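Local coordinates for aldehyde dehydrogenase family protein (Pseudomonas syringae pv. tomato, PDB 6X9L) that oxidises long-chain aliphatic aldehydes, octanal probably among them, using NAD+ as the electron acceptor, at residues A27-V32 with V56-A61; Q80-I85 with A172-C177; N264-D269 with A273-P278; H340-M345 with F393-C398. The protein carries 1 engineered substitution. All blocks are in the same frame, centred on the assembly; numbering follows the deposited sequence.

Interaction 1: residues A27-V32 with V56-A61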
# COMPACT_ATOMS: atom_id res chain seq x y z
N ALA A 27 1.94 -25.58 23.96
CA ALA A 27 0.69 -26.25 23.66
C ALA A 27 -0.25 -25.27 22.96
O ALA A 27 -0.25 -24.08 23.28
CB ALA A 27 0.06 -26.79 24.94
N PRO A 28 -1.05 -25.73 22.00
CA PRO A 28 -2.18 -24.92 21.55
C PRO A 28 -3.24 -24.82 22.63
O PRO A 28 -3.37 -25.71 23.49
CB PRO A 28 -2.70 -25.67 20.33
CG PRO A 28 -2.27 -27.07 20.56
CD PRO A 28 -0.94 -26.98 21.23
N LEU A 29 -4.00 -23.73 22.58
CA LEU A 29 -5.10 -23.50 23.49
C LEU A 29 -6.34 -24.30 23.14
O LEU A 29 -7.24 -24.42 23.98
CB LEU A 29 -5.42 -22.00 23.54
CG LEU A 29 -4.25 -21.21 24.15
CD1 LEU A 29 -4.64 -19.78 24.53
CD2 LEU A 29 -3.70 -21.96 25.34
N SER A 30 -6.39 -24.89 21.95
CA SER A 30 -7.47 -25.76 21.52
C SER A 30 -6.94 -27.15 21.18
O SER A 30 -5.77 -27.30 20.81
CB SER A 30 -8.17 -25.17 20.29
OG SER A 30 -9.02 -26.14 19.71
N PRO A 31 -7.78 -28.17 21.28
CA PRO A 31 -7.35 -29.54 20.94
C PRO A 31 -7.63 -29.94 19.51
O PRO A 31 -7.37 -31.10 19.17
CB PRO A 31 -8.19 -30.38 21.91
CG PRO A 31 -9.50 -29.64 21.96
CD PRO A 31 -9.16 -28.16 21.81
N VAL A 32 -8.14 -29.02 18.67
CA VAL A 32 -8.43 -29.35 17.28
C VAL A 32 -7.14 -29.67 16.55
O VAL A 32 -6.12 -28.97 16.70
CB VAL A 32 -9.16 -28.21 16.55
CG1 VAL A 32 -10.06 -28.80 15.47
CG2 VAL A 32 -9.96 -27.36 17.50
N VAL A 56 -3.31 -16.81 18.47
CA VAL A 56 -2.79 -15.67 17.74
C VAL A 56 -2.52 -14.51 18.68
O VAL A 56 -1.60 -13.72 18.46
CB VAL A 56 -3.77 -15.29 16.61
CG1 VAL A 56 -3.51 -13.89 16.10
CG2 VAL A 56 -3.69 -16.28 15.47
N ASP A 57 -3.30 -14.38 19.76
CA ASP A 57 -3.01 -13.39 20.79
C ASP A 57 -1.67 -13.65 21.47
O ASP A 57 -0.85 -12.73 21.61
CB ASP A 57 -4.13 -13.38 21.83
CG ASP A 57 -5.31 -12.56 21.40
OD1 ASP A 57 -5.21 -11.90 20.35
OD2 ASP A 57 -6.34 -12.58 22.11
N ARG A 58 -1.43 -14.88 21.92
CA ARG A 58 -0.15 -15.16 22.56
C ARG A 58 1.01 -14.85 21.63
O ARG A 58 2.04 -14.32 22.04
CB ARG A 58 -0.08 -16.62 23.01
CG ARG A 58 -1.20 -17.04 23.93
CD ARG A 58 -0.99 -18.46 24.43
NE ARG A 58 0.23 -18.59 25.23
CZ ARG A 58 1.22 -19.43 24.95
NH1 ARG A 58 1.14 -20.23 23.89
NH2 ARG A 58 2.29 -19.47 25.74
N ALA A 59 0.84 -15.15 20.35
CA ALA A 59 1.92 -14.94 19.41
C ALA A 59 2.16 -13.45 19.17
O ALA A 59 3.31 -12.99 19.20
CB ALA A 59 1.64 -15.68 18.11
N VAL A 60 1.08 -12.67 18.96
CA VAL A 60 1.25 -11.22 18.79
C VAL A 60 1.90 -10.61 20.03
O VAL A 60 2.82 -9.78 19.92
CB VAL A 60 -0.10 -10.55 18.44
CG1 VAL A 60 0.06 -9.04 18.30
CG2 VAL A 60 -0.69 -11.10 17.14
N ALA A 61 1.46 -11.02 21.22
CA ALA A 61 2.09 -10.52 22.45
C ALA A 61 3.60 -10.81 22.46
O ALA A 61 4.39 -9.95 22.84
CB ALA A 61 1.42 -11.13 23.68
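L29, in the loop joining strands 24-26 and 33-38, and R58, on helix 53-71, are the nearest backbone positions of the two segments, yet their CA atoms lie 9.7 Å apart, so side chains do the bridging. Both residues direct their CB across the gap. L29 is fully extended beyond CB (chi2 -166°), which carries CD1 outward until it meets CD of R58 at 3.9 Å. This is an apolar touch between a leucine methyl and the aliphatic part of the arginine, whose side chain runs obliquely across it. The R58 chain then bends at chi3 (63°), turning the guanidinium aside, so that NH1 faces the backbone of A27. NH1 comes within 4.1 Å of A27 O, a polar approach too long to count as a hydrogen bond. In the aldehyde dehydrogenase fold this is a surface contact, where a loop between two early strands meets the outward side of a helix whose other side is buried. A firmer polar link lies beside it: the backbone N of L29 donates to OD1 of D55, three residues before R58. The inner face of the helix packs away from the loop, with V56 against V218, A221 and M222 of helix 215-224.

Interaction 2: residues Q80-I85 with A172-C177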
# COMPACT_ATOMS: atom_id res chain seq x y z
N GLN A 80 24.02 -10.90 10.95
CA GLN A 80 24.73 -12.11 11.36
C GLN A 80 23.76 -13.26 11.64
O GLN A 80 24.01 -14.41 11.25
CB GLN A 80 25.61 -11.81 12.57
CG GLN A 80 26.85 -11.02 12.19
CD GLN A 80 27.66 -10.50 13.37
OE1 GLN A 80 27.21 -10.51 14.52
NE2 GLN A 80 28.89 -10.04 13.09
N VAL A 81 22.63 -12.97 12.30
CA VAL A 81 21.65 -14.01 12.59
C VAL A 81 21.06 -14.54 11.29
O VAL A 81 20.91 -15.76 11.09
CB VAL A 81 20.56 -13.46 13.53
CG1 VAL A 81 19.57 -14.54 13.87
CG2 VAL A 81 21.19 -12.88 14.78
N ILE A 82 20.72 -13.63 10.39
CA ILE A 82 20.16 -14.00 9.11
C ILE A 82 21.16 -14.84 8.33
O ILE A 82 20.80 -15.86 7.74
CB ILE A 82 19.75 -12.74 8.34
CG1 ILE A 82 18.64 -12.02 9.11
CG2 ILE A 82 19.35 -13.07 6.90
CD1 ILE A 82 18.35 -10.65 8.61
N GLY A 83 22.43 -14.41 8.33
CA GLY A 83 23.45 -15.21 7.68
C GLY A 83 23.46 -16.64 8.19
O GLY A 83 23.54 -17.59 7.40
N ARG A 84 23.34 -16.81 9.51
CA ARG A 84 23.38 -18.14 10.11
C ARG A 84 22.15 -18.95 9.74
O ARG A 84 22.25 -20.14 9.42
CB ARG A 84 23.51 -18.00 11.63
CG ARG A 84 23.41 -19.29 12.38
CD ARG A 84 24.49 -20.25 11.95
NE ARG A 84 24.53 -21.42 12.83
CZ ARG A 84 25.13 -22.57 12.55
NH1 ARG A 84 25.75 -22.75 11.39
NH2 ARG A 84 25.09 -23.56 13.43
N ILE A 85 20.97 -18.34 9.80
CA ILE A 85 19.78 -18.97 9.24
C ILE A 85 20.06 -19.53 7.84
O ILE A 85 19.69 -20.67 7.52
CB ILE A 85 18.61 -17.97 9.22
CG1 ILE A 85 18.16 -17.69 10.66
CG2 ILE A 85 17.46 -18.50 8.38
CD1 ILE A 85 17.14 -16.61 10.74
N ALA A 172 11.50 -9.06 6.44
CA ALA A 172 10.86 -8.58 7.66
C ALA A 172 11.83 -8.56 8.83
O ALA A 172 11.95 -7.55 9.54
CB ALA A 172 9.66 -9.47 7.99
N ILE A 173 12.52 -9.68 9.05
CA ILE A 173 13.48 -9.78 10.14
C ILE A 173 14.63 -8.81 9.93
O ILE A 173 15.11 -8.18 10.88
CB ILE A 173 14.00 -11.23 10.22
CG1 ILE A 173 12.87 -12.17 10.58
CG2 ILE A 173 15.15 -11.32 11.16
CD1 ILE A 173 12.07 -11.72 11.76
N ALA A 174 15.09 -8.68 8.69
CA ALA A 174 16.25 -7.84 8.41
C ALA A 174 15.95 -6.38 8.70
O ALA A 174 16.81 -5.65 9.22
CB ALA A 174 16.69 -8.02 6.96
N ALA A 175 14.73 -5.94 8.37
CA ALA A 175 14.28 -4.58 8.58
C ALA A 175 14.18 -4.23 10.06
O ALA A 175 14.03 -3.05 10.39
CB ALA A 175 12.92 -4.37 7.91
N GLY A 176 14.26 -5.22 10.93
CA GLY A 176 14.01 -5.04 12.34
C GLY A 176 12.59 -5.32 12.76
O GLY A 176 12.23 -5.02 13.89
N CYS A 177 11.76 -5.89 11.88
CA CYS A 177 10.41 -6.22 12.30
C CYS A 177 10.37 -7.49 13.16
O CYS A 177 11.32 -8.27 13.26
CB CYS A 177 9.48 -6.40 11.10
SG CYS A 177 9.09 -4.88 10.23
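I82 of helix 75-91 reaches over to I173 and A174 near the C-terminal end of helix 161-174; the CA atoms of I82 and A174 are 7.3 Å apart. I173 comes first: its CG2 branch lies against CG1 of I82 at 4.1 Å, the two side chains running past each other in opposite directions, while the rest of I173 leads away toward V207. Its carbonyl O accepts from NE1 of W70. A174 follows. Extended at chi2 (168°), I82 lays its terminal CD1 on this alanine, 3.5 Å from A174 CB and equally near its CA, and so rests on the helix backbone as well as on the methyl. A174 O accepts from NH2 of R78, whose charge probably suits the negative end of the helix dipole. Helix 161-174 is the crossover between the parallel strands 143-155 and 178-182, a beta-alpha-beta unit of the Rossmann-type nucleotide-binding domain, and helix 75-91 lies against its outgoing end. Beyond A175, G176 takes a positive phi (93°) and closes a Schellman motif: G176 N bonds back to I173 O at 3.1 Å, and C177 N to A172 O at 2.9 Å. The C177 side chain touches P148, I149 and C152 of strand 143-155.

Interaction 3: residues N264-D269 with A273-P278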
# COMPACT_ATOMS: atom_id res chain seq x y z
N ASN A 264 2.49 -15.51 -22.58
CA ASN A 264 3.75 -15.79 -23.26
C ASN A 264 3.52 -15.47 -24.74
O ASN A 264 2.87 -16.24 -25.45
CB ASN A 264 4.18 -17.24 -23.04
CG ASN A 264 5.58 -17.52 -23.54
OD1 ASN A 264 6.32 -16.61 -23.91
ND2 ASN A 264 5.95 -18.80 -23.55
N ILE A 265 4.03 -14.31 -25.17
CA ILE A 265 3.94 -13.89 -26.57
C ILE A 265 5.17 -14.38 -27.31
O ILE A 265 6.30 -14.02 -26.97
CB ILE A 265 3.84 -12.36 -26.70
CG1 ILE A 265 2.54 -11.80 -26.11
CG2 ILE A 265 3.95 -11.96 -28.17
CD1 ILE A 265 2.44 -10.27 -26.24
N LEU A 266 4.96 -15.20 -28.34
CA LEU A 266 5.98 -15.51 -29.32
C LEU A 266 5.82 -14.54 -30.49
O LEU A 266 4.83 -14.60 -31.23
CB LEU A 266 5.89 -16.97 -29.77
CG LEU A 266 6.43 -17.97 -28.73
CD1 LEU A 266 5.82 -17.74 -27.31
CD2 LEU A 266 6.23 -19.41 -29.17
N LEU A 267 6.77 -13.61 -30.61
CA LEU A 267 6.83 -12.69 -31.72
C LEU A 267 7.19 -13.43 -33.01
O LEU A 267 7.81 -14.50 -32.97
CB LEU A 267 7.86 -11.60 -31.43
CG LEU A 267 7.52 -10.71 -30.23
CD1 LEU A 267 8.69 -9.86 -29.85
CD2 LEU A 267 6.32 -9.81 -30.52
N PRO A 268 6.79 -12.90 -34.17
CA PRO A 268 6.93 -13.66 -35.42
C PRO A 268 8.36 -14.07 -35.76
O PRO A 268 8.56 -15.06 -36.48
CB PRO A 268 6.37 -12.70 -36.48
CG PRO A 268 5.48 -11.79 -35.74
CD PRO A 268 6.05 -11.64 -34.36
N ASP A 269 9.34 -13.31 -35.28
CA ASP A 269 10.75 -13.59 -35.61
C ASP A 269 11.38 -14.57 -34.63
O ASP A 269 12.57 -14.73 -34.68
CB ASP A 269 11.55 -12.29 -35.66
CG ASP A 269 11.73 -11.63 -34.32
OD1 ASP A 269 11.05 -12.02 -33.40
OD2 ASP A 269 12.57 -10.76 -34.22
N ALA A 273 10.56 -23.60 -33.09
CA ALA A 273 10.94 -24.96 -32.66
C ALA A 273 11.68 -24.89 -31.32
O ALA A 273 11.47 -25.77 -30.53
CB ALA A 273 11.82 -25.57 -33.70
N ASN A 274 12.54 -23.91 -31.11
CA ASN A 274 13.28 -23.84 -29.83
C ASN A 274 12.55 -23.03 -28.78
O ASN A 274 13.00 -23.06 -27.66
CB ASN A 274 14.67 -23.26 -30.02
CG ASN A 274 15.60 -24.23 -30.70
OD1 ASN A 274 16.71 -23.88 -31.07
ND2 ASN A 274 15.14 -25.45 -30.88
N ALA A 275 11.49 -22.31 -29.12
CA ALA A 275 10.84 -21.48 -28.08
C ALA A 275 9.55 -22.09 -27.54
O ALA A 275 9.20 -21.78 -26.44
CB ALA A 275 10.63 -20.08 -28.58
N VAL A 276 8.86 -22.91 -28.32
CA VAL A 276 7.58 -23.49 -27.81
C VAL A 276 7.84 -24.46 -26.66
O VAL A 276 7.12 -24.42 -25.69
CB VAL A 276 6.74 -24.11 -28.92
CG1 VAL A 276 5.57 -24.87 -28.35
CG2 VAL A 276 6.26 -23.07 -29.89
N PRO A 277 8.84 -25.35 -26.72
CA PRO A 277 9.07 -26.29 -25.65
C PRO A 277 9.40 -25.62 -24.31
O PRO A 277 8.85 -26.01 -23.36
CB PRO A 277 10.28 -27.08 -26.15
CG PRO A 277 10.14 -27.00 -27.62
CD PRO A 277 9.68 -25.58 -27.86
N PRO A 278 10.27 -24.61 -24.23
CA PRO A 278 10.57 -23.96 -22.97
C PRO A 278 9.33 -23.28 -22.40
O PRO A 278 9.20 -23.27 -21.25
CB PRO A 278 11.68 -22.98 -23.34
CG PRO A 278 12.29 -23.60 -24.53
CD PRO A 278 11.09 -24.12 -25.29
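L266, the last residue of strand 263-266, packs one methyl branch onto V276 of helix 272-284. The tight part is narrow: L266 CD2 lies 3.7 Å from V276 CG2, and the two side chains cross at about a right angle. With chi2 at 51°, CD1 is folded aside and CD2 becomes the extended tip that meets the helix. V276 offers the branch beside its own backbone N, its CG1 being anti to that N (chi1 171°). A275 also turns its CB to the strand, but more loosely, 4.5 Å from L266 CD2. From there the two segments diverge toward solvent, where P268 on the strand side and A273 and N274 on the helix side are exposed. The contact lies within the beta-alpha-beta unit formed by strand 263-266, helix 272-284 and strand 296-300, whose two strands are parallel neighbours in the seven-stranded sheet. M297 and V299 continue the apolar layer around L266, and V307 and L310 of helix 304-316 pack on V276. Further along the helix, P277 and P278 bring no N-H to bond to the preceding turn, and the helix kinks there. Polar groups at the margins find their partners beyond the contact: the N264 amide bonds to Q424 and Y447, and the D269 carboxylate accepts from the backbone N of Q426 and of D427. No hydrogen bond joins the two segments; the contact is methyl packing, which favours close approach but is weakly directional, while the backbone bonds of N264 and L266 go to neighbouring strand 296-300.

Interaction 4: residues H340-M345 with F393-C398. With NAD (nicotinamide-adenine-dinucleotide), chain D.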
# COMPACT_ATOMS: atom_id res chain seq x y z
N HIS A 340 -9.46 -31.41 -7.71
CA HIS A 340 -10.83 -31.35 -8.22
C HIS A 340 -11.11 -30.03 -8.91
O HIS A 340 -11.92 -29.96 -9.84
CB HIS A 340 -11.83 -31.53 -7.08
CG HIS A 340 -11.81 -32.89 -6.48
ND1 HIS A 340 -12.07 -34.03 -7.22
CD2 HIS A 340 -11.59 -33.30 -5.21
CE1 HIS A 340 -12.01 -35.08 -6.43
NE2 HIS A 340 -11.72 -34.67 -5.20
N ARG A 341 -10.48 -28.96 -8.43
CA ARG A 341 -10.66 -27.66 -9.07
C ARG A 341 -10.10 -27.70 -10.49
O ARG A 341 -10.81 -27.38 -11.46
CB ARG A 341 -10.01 -26.58 -8.21
CG ARG A 341 -11.00 -25.55 -7.66
CD ARG A 341 -10.77 -25.19 -6.20
NE ARG A 341 -9.37 -24.97 -5.87
CZ ARG A 341 -8.90 -25.00 -4.63
NH1 ARG A 341 -9.73 -25.21 -3.62
NH2 ARG A 341 -7.60 -24.80 -4.39
N VAL A 342 -8.84 -28.14 -10.65
CA VAL A 342 -8.22 -28.23 -11.97
C VAL A 342 -9.06 -29.10 -12.90
O VAL A 342 -9.34 -28.74 -14.05
CB VAL A 342 -6.79 -28.78 -11.83
CG1 VAL A 342 -6.19 -29.00 -13.19
CG2 VAL A 342 -5.95 -27.81 -11.04
N GLN A 343 -9.47 -30.27 -12.41
CA GLN A 343 -10.33 -31.17 -13.18
C GLN A 343 -11.58 -30.46 -13.68
O GLN A 343 -12.03 -30.69 -14.81
CB GLN A 343 -10.69 -32.37 -12.31
CG GLN A 343 -10.42 -33.71 -12.95
CD GLN A 343 -8.99 -33.92 -13.37
OE1 GLN A 343 -8.72 -34.64 -14.32
NE2 GLN A 343 -8.06 -33.30 -12.65
N ALA A 344 -12.16 -29.59 -12.85
CA ALA A 344 -13.34 -28.86 -13.29
C ALA A 344 -12.99 -27.87 -14.40
O ALA A 344 -13.78 -27.67 -15.33
CB ALA A 344 -13.98 -28.14 -12.11
N MET A 345 -11.82 -27.23 -14.30
CA MET A 345 -11.41 -26.28 -15.32
C MET A 345 -11.16 -26.97 -16.65
O MET A 345 -11.47 -26.41 -17.71
CB MET A 345 -10.16 -25.53 -14.86
CG MET A 345 -10.42 -24.50 -13.75
SD MET A 345 -11.96 -23.61 -14.02
CE MET A 345 -11.55 -22.43 -15.30
N PHE A 393 -4.24 -23.05 -11.95
CA PHE A 393 -3.32 -23.57 -10.93
C PHE A 393 -3.13 -25.08 -11.07
O PHE A 393 -3.08 -25.82 -10.10
CB PHE A 393 -3.78 -23.20 -9.53
CG PHE A 393 -2.69 -22.64 -8.69
CD1 PHE A 393 -2.01 -21.49 -9.09
CD2 PHE A 393 -2.27 -23.29 -7.53
CE1 PHE A 393 -0.95 -20.97 -8.33
CE2 PHE A 393 -1.23 -22.79 -6.76
CZ PHE A 393 -0.57 -21.63 -7.15
N GLY A 394 -3.00 -25.53 -12.31
CA GLY A 394 -2.66 -26.89 -12.65
C GLY A 394 -2.03 -26.87 -14.02
O GLY A 394 -1.86 -25.80 -14.62
N PRO A 395 -1.67 -28.03 -14.56
CA PRO A 395 -0.88 -28.04 -15.82
C PRO A 395 -1.77 -27.95 -17.07
O PRO A 395 -2.02 -28.93 -17.80
CB PRO A 395 -0.13 -29.36 -15.74
CG PRO A 395 -1.10 -30.26 -14.99
CD PRO A 395 -1.80 -29.38 -13.98
N VAL A 396 -2.25 -26.74 -17.33
CA VAL A 396 -3.22 -26.47 -18.38
C VAL A 396 -2.73 -25.25 -19.13
O VAL A 396 -2.70 -24.14 -18.57
CB VAL A 396 -4.64 -26.25 -17.83
CG1 VAL A 396 -5.60 -25.91 -18.96
CG2 VAL A 396 -5.10 -27.47 -17.03
N LEU A 397 -2.35 -25.43 -20.38
CA LEU A 397 -1.79 -24.36 -21.19
C LEU A 397 -2.77 -24.02 -22.30
O LEU A 397 -3.28 -24.92 -22.97
CB LEU A 397 -0.43 -24.76 -21.76
CG LEU A 397 0.17 -23.86 -22.85
CD1 LEU A 397 0.40 -22.45 -22.32
CD2 LEU A 397 1.46 -24.44 -23.39
N CYS A 398 -3.04 -22.72 -22.48
CA CYS A 398 -3.89 -22.22 -23.55
C CYS A 398 -3.04 -21.66 -24.68
O CYS A 398 -2.06 -20.94 -24.44
CB CYS A 398 -4.84 -21.14 -23.05
SG CYS A 398 -6.19 -21.77 -22.04
PA NAD D . -5.53 -19.40 -0.57
O1A NAD D . -5.87 -18.01 -0.99
O2A NAD D . -6.69 -20.32 -0.55
O5B NAD D . -4.79 -19.40 0.87
C5B NAD D . -3.60 -18.67 1.09
C4B NAD D . -3.36 -18.49 2.59
O4B NAD D . -4.43 -17.75 3.14
C3B NAD D . -3.34 -19.80 3.37
O3B NAD D . -2.39 -19.68 4.41
C2B NAD D . -4.74 -19.90 3.96
O2B NAD D . -4.77 -20.62 5.17
C1B NAD D . -5.01 -18.45 4.23
N9A NAD D . -6.43 -18.10 4.21
C8A NAD D . -7.46 -18.69 3.51
N7A NAD D . -8.58 -17.96 3.76
C5A NAD D . -8.26 -16.94 4.59
C6A NAD D . -9.01 -15.91 5.15
N6A NAD D . -10.27 -15.72 4.76
N1A NAD D . -8.38 -14.99 5.96
C2A NAD D . -7.03 -15.09 6.22
N3A NAD D . -6.29 -16.11 5.66
C4A NAD D . -6.91 -17.01 4.87
O3 NAD D . -4.29 -19.89 -1.48
PN NAD D . -4.25 -21.08 -2.56
O1N NAD D . -5.19 -20.78 -3.67
O2N NAD D . -4.33 -22.38 -1.87
O5D NAD D . -2.71 -20.75 -3.00
C5D NAD D . -2.40 -20.64 -4.37
C4D NAD D . -2.66 -19.20 -4.82
O4D NAD D . -1.62 -18.36 -4.35
C3D NAD D . -2.65 -19.10 -6.33
O3D NAD D . -3.58 -18.12 -6.73
C2D NAD D . -1.27 -18.56 -6.61
O2D NAD D . -1.20 -17.88 -7.85
C1D NAD D . -1.07 -17.62 -5.43
N1N NAD D . 0.36 -17.32 -5.32
C2N NAD D . 0.81 -16.05 -5.57
C3N NAD D . 2.16 -15.77 -5.53
C7N NAD D . 2.70 -14.40 -5.82
O7N NAD D . 4.03 -14.16 -5.44
N7N NAD D . 1.96 -13.47 -6.42
C4N NAD D . 3.07 -16.78 -5.23
C5N NAD D . 2.61 -18.07 -4.99
C6N NAD D . 1.24 -18.33 -5.05
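F393 carries the flat group of the contact, and its backbone meets V342 while its ring turns to the cofactor. Over one ring face lies the nicotinamide ribose of NAD, with C3D 3.2 Å above the ring plane and offset toward the rim, a sugar-on-aromatic packing rather than a ring stack. At the rim, CE1 is modelled too close to C2D for that spacing to be trusted. F393 belongs to the NAD pocket observed in this crystal, as does the neighbouring E391, whose carboxylate hydrogen-bonds to the cofactor. Away from the cofactor, off the backbone end of F393, V342 of helix 336-351 packs on the chain leaving the pocket. Its CG2 lies 3.6 Å from F393 O and 3.8 Å from G394 CA; with no side chain on G394, helix and loop come together to a CA-CA distance of 5.8 Å between V342 and G394. The other branch, CG1, is anti to the valine N (chi1 175°) and points along the chain, 4.5 Å from P395 CD and 4.3 Å from V396 CG2. P395 is the centre of an inverse gamma turn, with a weak bond from V396 N to G394 O, through which the loop enters strand 396-402. F393 O also accepts a weak hydrogen bond from NE2 of Q338, one turn before V342. Strand 396-402 runs between strands 376-379 and 296-300 in the seven-stranded sheet; helix 336-351 rests over its entry, while P395 and L397 pack on helix 272-284.

How the interactions relate
Interaction 1 is a surface contact, whereas interactions 2, 3 and 4 are buried. Its partners are an arginine's aliphatic part and a leucine methyl, with a carbonyl too far for bonding; the buried ones centre on an isoleucine, a leucine or a valine, packed on apolar side chains and, in interactions 2 and 4, also on backbone atoms. Interactions 1 and 2 use successive helices, 53-71 and 75-91, though their centres are 25 Å apart. Interactions 3 and 4 both reach the seven-stranded sheet, with nearest atoms about 6 Å apart: strand 296-300 separates their strands, and helix 272-284 of interaction 3 also packs on residues of 393-398. Interaction 4 alone includes the cofactor; the other three lie away from the annotated sites.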